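Local atomic coordinates of COG1633: Uncharacterized conserved protein (Magnetospirillum magnetotacticum, PDB entry 2OH3), a protein that is of unknown function but binds zinc in the crystal and belongs to the rubrerythrin family of the ferritin clan, which suggests a metal-binding role. Residues Leu91-Pro94 / Tyr95-Leu98; Asp121-Val124 / Lys125-Gly128. All blocks are in the same frame, centred on the assembly; numbering follows the deposited sequence.

Interaction 1. Residues Leu91-Pro94 / Tyr95-Leu98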
loop_
_atom_site.group_PDB
_atom_site.type_symbol
_atom_site.label_atom_id
_atom_site.label_comp_id
_atom_site.label_asym_id
_atom_site.label_seq_id
_atom_site.Cartn_x
_atom_site.Cartn_y
_atom_site.Cartn_z
ATOM N N LEU A 91 11.759 -10.725 1.176
ATOM C CA LEU A 91 12.194 -9.439 1.726
ATOM C C LEU A 91 12.996 -9.557 3.008
ATOM O O LEU A 91 13.587 -8.570 3.434
ATOM C CB LEU A 91 11.007 -8.508 1.951
ATOM C CG LEU A 91 10.443 -7.770 0.738
ATOM C CD1 LEU A 91 9.413 -6.756 1.213
ATOM C CD2 LEU A 91 11.540 -7.050 -0.025
HETATM N N MSE A 92 13.043 -10.746 3.609
HETATM C CA MSE A 92 13.931 -10.988 4.748
HETATM C C MSE A 92 15.438 -11.040 4.403
HETATM O O MSE A 92 16.272 -10.966 5.298
HETATM C CB MSE A 92 13.485 -12.241 5.513
HETATM C CG MSE A 92 12.153 -12.019 6.286
ATOM N N THR A 93 15.807 -11.150 3.128
ATOM C CA THR A 93 17.211 -11.119 2.783
ATOM C C THR A 93 17.642 -9.687 2.519
ATOM O O THR A 93 16.941 -8.953 1.840
ATOM C CB THR A 93 17.545 -11.949 1.529
ATOM O OG1 THR A 93 17.152 -11.228 0.365
ATOM C CG2 THR A 93 16.822 -13.244 1.528
ATOM N N PRO A 94 18.818 -9.281 3.028
ATOM C CA PRO A 94 19.266 -7.902 2.809
ATOM C C PRO A 94 19.300 -7.425 1.371
ATOM O O PRO A 94 18.901 -6.305 1.104
ATOM C CB PRO A 94 20.676 -7.892 3.405
ATOM C CG PRO A 94 20.668 -8.914 4.401
ATOM C CD PRO A 94 19.777 -10.020 3.869
ATOM N N TYR A 95 19.742 -8.262 0.442
ATOM C CA TYR A 95 19.802 -7.859 -0.952
ATOM C C TYR A 95 18.408 -7.409 -1.462
ATOM O O TYR A 95 18.280 -6.366 -2.136
ATOM C CB TYR A 95 20.351 -8.988 -1.824
ATOM C CG TYR A 95 20.416 -8.639 -3.294
ATOM C CD1 TYR A 95 21.289 -7.650 -3.756
ATOM C CD2 TYR A 95 19.616 -9.296 -4.226
ATOM C CE1 TYR A 95 21.351 -7.312 -5.107
ATOM C CE2 TYR A 95 19.673 -8.973 -5.578
ATOM C CZ TYR A 95 20.544 -7.980 -6.008
ATOM O OH TYR A 95 20.603 -7.650 -7.336
ATOM N N HIS A 96 17.372 -8.181 -1.127
ATOM C CA HIS A 96 16.027 -7.886 -1.614
ATOM C C HIS A 96 15.359 -6.699 -0.916
ATOM O O HIS A 96 14.628 -5.936 -1.549
ATOM C CB HIS A 96 15.153 -9.135 -1.522
ATOM C CG HIS A 96 15.511 -10.192 -2.524
ATOM N ND1 HIS A 96 15.519 -11.538 -2.217
ATOM C CD2 HIS A 96 15.861 -10.102 -3.828
ATOM C CE1 HIS A 96 15.856 -12.226 -3.292
ATOM N NE2 HIS A 96 16.072 -11.379 -4.282
ATOM N N ALA A 97 15.623 -6.504 0.372
ATOM C CA ALA A 97 15.066 -5.370 1.093
ATOM C C ALA A 97 15.677 -4.056 0.604
ATOM O O ALA A 97 14.955 -3.054 0.374
ATOM C CB ALA A 97 15.251 -5.573 2.597
ATOM N N LEU A 98 16.994 -4.062 0.404
ATOM C CA LEU A 98 17.685 -2.883 -0.046
ATOM C C LEU A 98 17.228 -2.458 -1.436
ATOM O O LEU A 98 17.109 -1.273 -1.713
ATOM C CB LEU A 98 19.188 -3.116 -0.085
ATOM C CG LEU A 98 20.052 -3.165 1.152
ATOM C CD1 LEU A 98 21.436 -3.788 0.805
ATOM C CD2 LEU A 98 20.229 -1.777 1.757
#

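Interaction 2. Residues Asp121-Val124 / Lys125-Gly128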
loop_
_atom_site.group_PDB
_atom_site.type_symbol
_atom_site.label_atom_id
_atom_site.label_comp_id
_atom_site.label_asym_id
_atom_site.label_seq_id
_atom_site.Cartn_x
_atom_site.Cartn_y
_atom_site.Cartn_z
ATOM N N ASP A 121 4.744 27.417 -9.636
ATOM C CA ASP A 121 4.997 28.037 -8.344
ATOM C C ASP A 121 6.498 27.891 -8.037
ATOM O O ASP A 121 7.009 26.767 -7.976
ATOM C CB ASP A 121 4.134 27.377 -7.251
ATOM C CG ASP A 121 4.189 28.118 -5.912
ATOM O OD1 ASP A 121 5.196 28.829 -5.629
ATOM O OD2 ASP A 121 3.197 28.018 -5.146
ATOM N N PRO A 122 7.209 29.015 -7.861
ATOM C CA PRO A 122 8.658 28.966 -7.588
ATOM C C PRO A 122 9.038 28.196 -6.320
ATOM O O PRO A 122 10.091 27.565 -6.306
ATOM C CB PRO A 122 9.053 30.429 -7.449
ATOM C CG PRO A 122 7.962 31.187 -8.048
ATOM C CD PRO A 122 6.715 30.402 -7.931
ATOM N N GLU A 123 8.194 28.222 -5.287
ATOM C CA GLU A 123 8.456 27.409 -4.087
ATOM C C GLU A 123 8.422 25.903 -4.353
ATOM O O GLU A 123 9.169 25.124 -3.751
ATOM C CB GLU A 123 7.463 27.769 -3.000
ATOM C CG GLU A 123 7.749 27.149 -1.620
ATOM C CD GLU A 123 9.010 27.676 -0.929
ATOM O OE1 GLU A 123 9.899 28.283 -1.582
ATOM O OE2 GLU A 123 9.118 27.441 0.296
ATOM N N VAL A 124 7.556 25.482 -5.258
ATOM C CA VAL A 124 7.464 24.078 -5.599
ATOM C C VAL A 124 8.726 23.715 -6.371
ATOM O O VAL A 124 9.366 22.689 -6.084
ATOM C CB VAL A 124 6.188 23.766 -6.368
ATOM C CG1 VAL A 124 6.200 22.335 -6.882
ATOM C CG2 VAL A 124 4.950 23.986 -5.448
ATOM N N LYS A 125 9.102 24.588 -7.294
ATOM C CA LYS A 125 10.368 24.480 -8.014
ATOM C C LYS A 125 11.572 24.350 -7.069
ATOM O O LYS A 125 12.420 23.502 -7.260
ATOM C CB LYS A 125 10.562 25.678 -8.942
ATOM C CG LYS A 125 9.603 25.694 -10.158
ATOM C CD LYS A 125 9.987 26.802 -11.177
ATOM C CE LYS A 125 9.210 26.647 -12.456
ATOM N NZ LYS A 125 9.098 25.186 -12.891
ATOM N N ARG A 126 11.600 25.173 -6.022
ATOM C CA ARG A 126 12.711 25.212 -5.102
ATOM C C ARG A 126 12.716 23.963 -4.228
ATOM O O ARG A 126 13.722 23.288 -4.136
ATOM C CB ARG A 126 12.620 26.473 -4.219
ATOM C CG ARG A 126 13.878 26.767 -3.383
ATOM C CD ARG A 126 13.658 27.974 -2.446
ATOM N NE ARG A 126 12.727 27.660 -1.361
ATOM C CZ ARG A 126 13.063 27.146 -0.173
ATOM N NH1 ARG A 126 14.310 26.841 0.127
ATOM N NH2 ARG A 126 12.130 26.905 0.745
ATOM N N LEU A 127 11.603 23.652 -3.572
ATOM C CA LEU A 127 11.594 22.491 -2.682
ATOM C C LEU A 127 11.701 21.206 -3.472
ATOM O O LEU A 127 12.333 20.262 -3.036
ATOM C CB LEU A 127 10.347 22.478 -1.836
ATOM C CG LEU A 127 10.156 23.651 -0.876
ATOM C CD1 LEU A 127 8.812 23.535 -0.179
ATOM C CD2 LEU A 127 11.287 23.744 0.097
ATOM N N GLY A 128 11.046 21.159 -4.625
ATOM C CA GLY A 128 11.114 19.996 -5.465
ATOM C C GLY A 128 12.538 19.664 -5.849
ATOM O O GLY A 128 12.957 18.516 -5.782
#

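Interaction 1. Residues Leu91-Pro94 / Tyr95-Leu98
Thr93 is the N-cap of helix 94-118, its side chain accepting from His96 N, and Pro94 is the first helical residue after the cap. The cap bond from His96 N to Thr93 OG1 is weak, at 3.4 Å though fairly straight. A chi1 of 77° puts OG1 between the backbone N and the carbonyl carbon of Thr93, which turns the hydroxyl over the start of the helix. Thr93 OG1 also lies 3.1 Å from His96 ND1, oblique to the imidazole. Thr93 OG1 has a further weak hydrogen bond to Tyr90 O, and the ring of Tyr90 stacks on that of His96, which probably helps to hold the imidazole in place. The backbone takes up the helical pattern at once: Ala97 N donates to Thr93 O at 3.1 Å, and Leu98 N to Pro94 O at 3.0 Å. Pro94 O is also touched by Leu98 CG at 3.3 Å. Behind the cap the incoming loop folds back on the helix, with Leu91 CD2 against His96 O at 3.6 Å and Ala97 CB against Leu91 O at 3.5 Å. Leu91 packs as well on Trp72 of the second subunit. Within the chain, Ala97 faces Leu27 and Met31 of helix 6-33 and Phe43 of helix 37-61, while Leu98 reaches Thr39 and Phe43 of helix 37-61 and Leu142, Trp145 and Ile146 of helix 122-148, so the first turn is seated among the other three helices.

Interaction 2. Residues Asp121-Val124 / Lys125-Gly128
The salt bridge between Glu123 and Arg126, three residues apart on the first turns of helix 122-148, is a side-on, two-point grip. Arg126 NE donates to Glu123 OE1 at 2.9 Å and Arg126 NH2 to Glu123 OE2 at 3.1 Å, both bonds nearly straight. Each oxygen lies in the guanidinium plane, but the carboxylate is turned 36° from it; NE meets OE1 from above the carboxylate plane, and NH2 comes to OE2 on the syn side, also well out of that plane. With CG anti to the backbone N (chi1 -171°) and a bend at chi2, the Glu123 chain runs beside that of Arg126, both pointing the same way. Two bonds on two separate oxygens restrain the rotation of both groups. Arg60 of helix 37-61 makes a long, weak ion pair with Glu123 OE2.

The cap is Asp121, the N-cap residue: its OD1 accepts from Glu123 N at 3.1 Å, met from above the carboxylate plane. Its negative charge would suit the positive end of the helix dipole. The backbone bonds follow in regular order, from Lys125 N to Asp121 O, Arg126 N to Pro122 O, Leu127 N to Glu123 O and Gly128 N to Val124 O.

Apolar contact is slight: the Leu127 side chain crosses that of Glu123, with Leu127 CD1 4.0 Å from Glu123 CG. The Lys125 chain leads away, and its NZ hydrogen-bonds to Ala116 O, in the last turn of helix 94-118, and to Ser119 O, just beyond it. Val124 on Leu6 and Leu127 on Phe9 pack against helix 6-33, while Arg126 and Leu127 touch Arg60 of helix 37-61.

Overall arrangement
Both contacts are helix starts, and they come in series along the chain: interaction 1 opens helix 94-118, and interaction 2 opens helix 122-148, the next one. Their centres are about 34 Å apart and their nearest atoms about 21 Å, on opposite sides of the chain's centre, as expected when consecutive helices run antiparallel in a four-helix bundle of the ferritin type. The zinc site of Glu105, Glu135 and His138 draws its ligands from these same two helices, farther along each from its start. The two caps thus mark opposite ends of the bundle, with the metal between them; only interaction 1 reaches the second subunit.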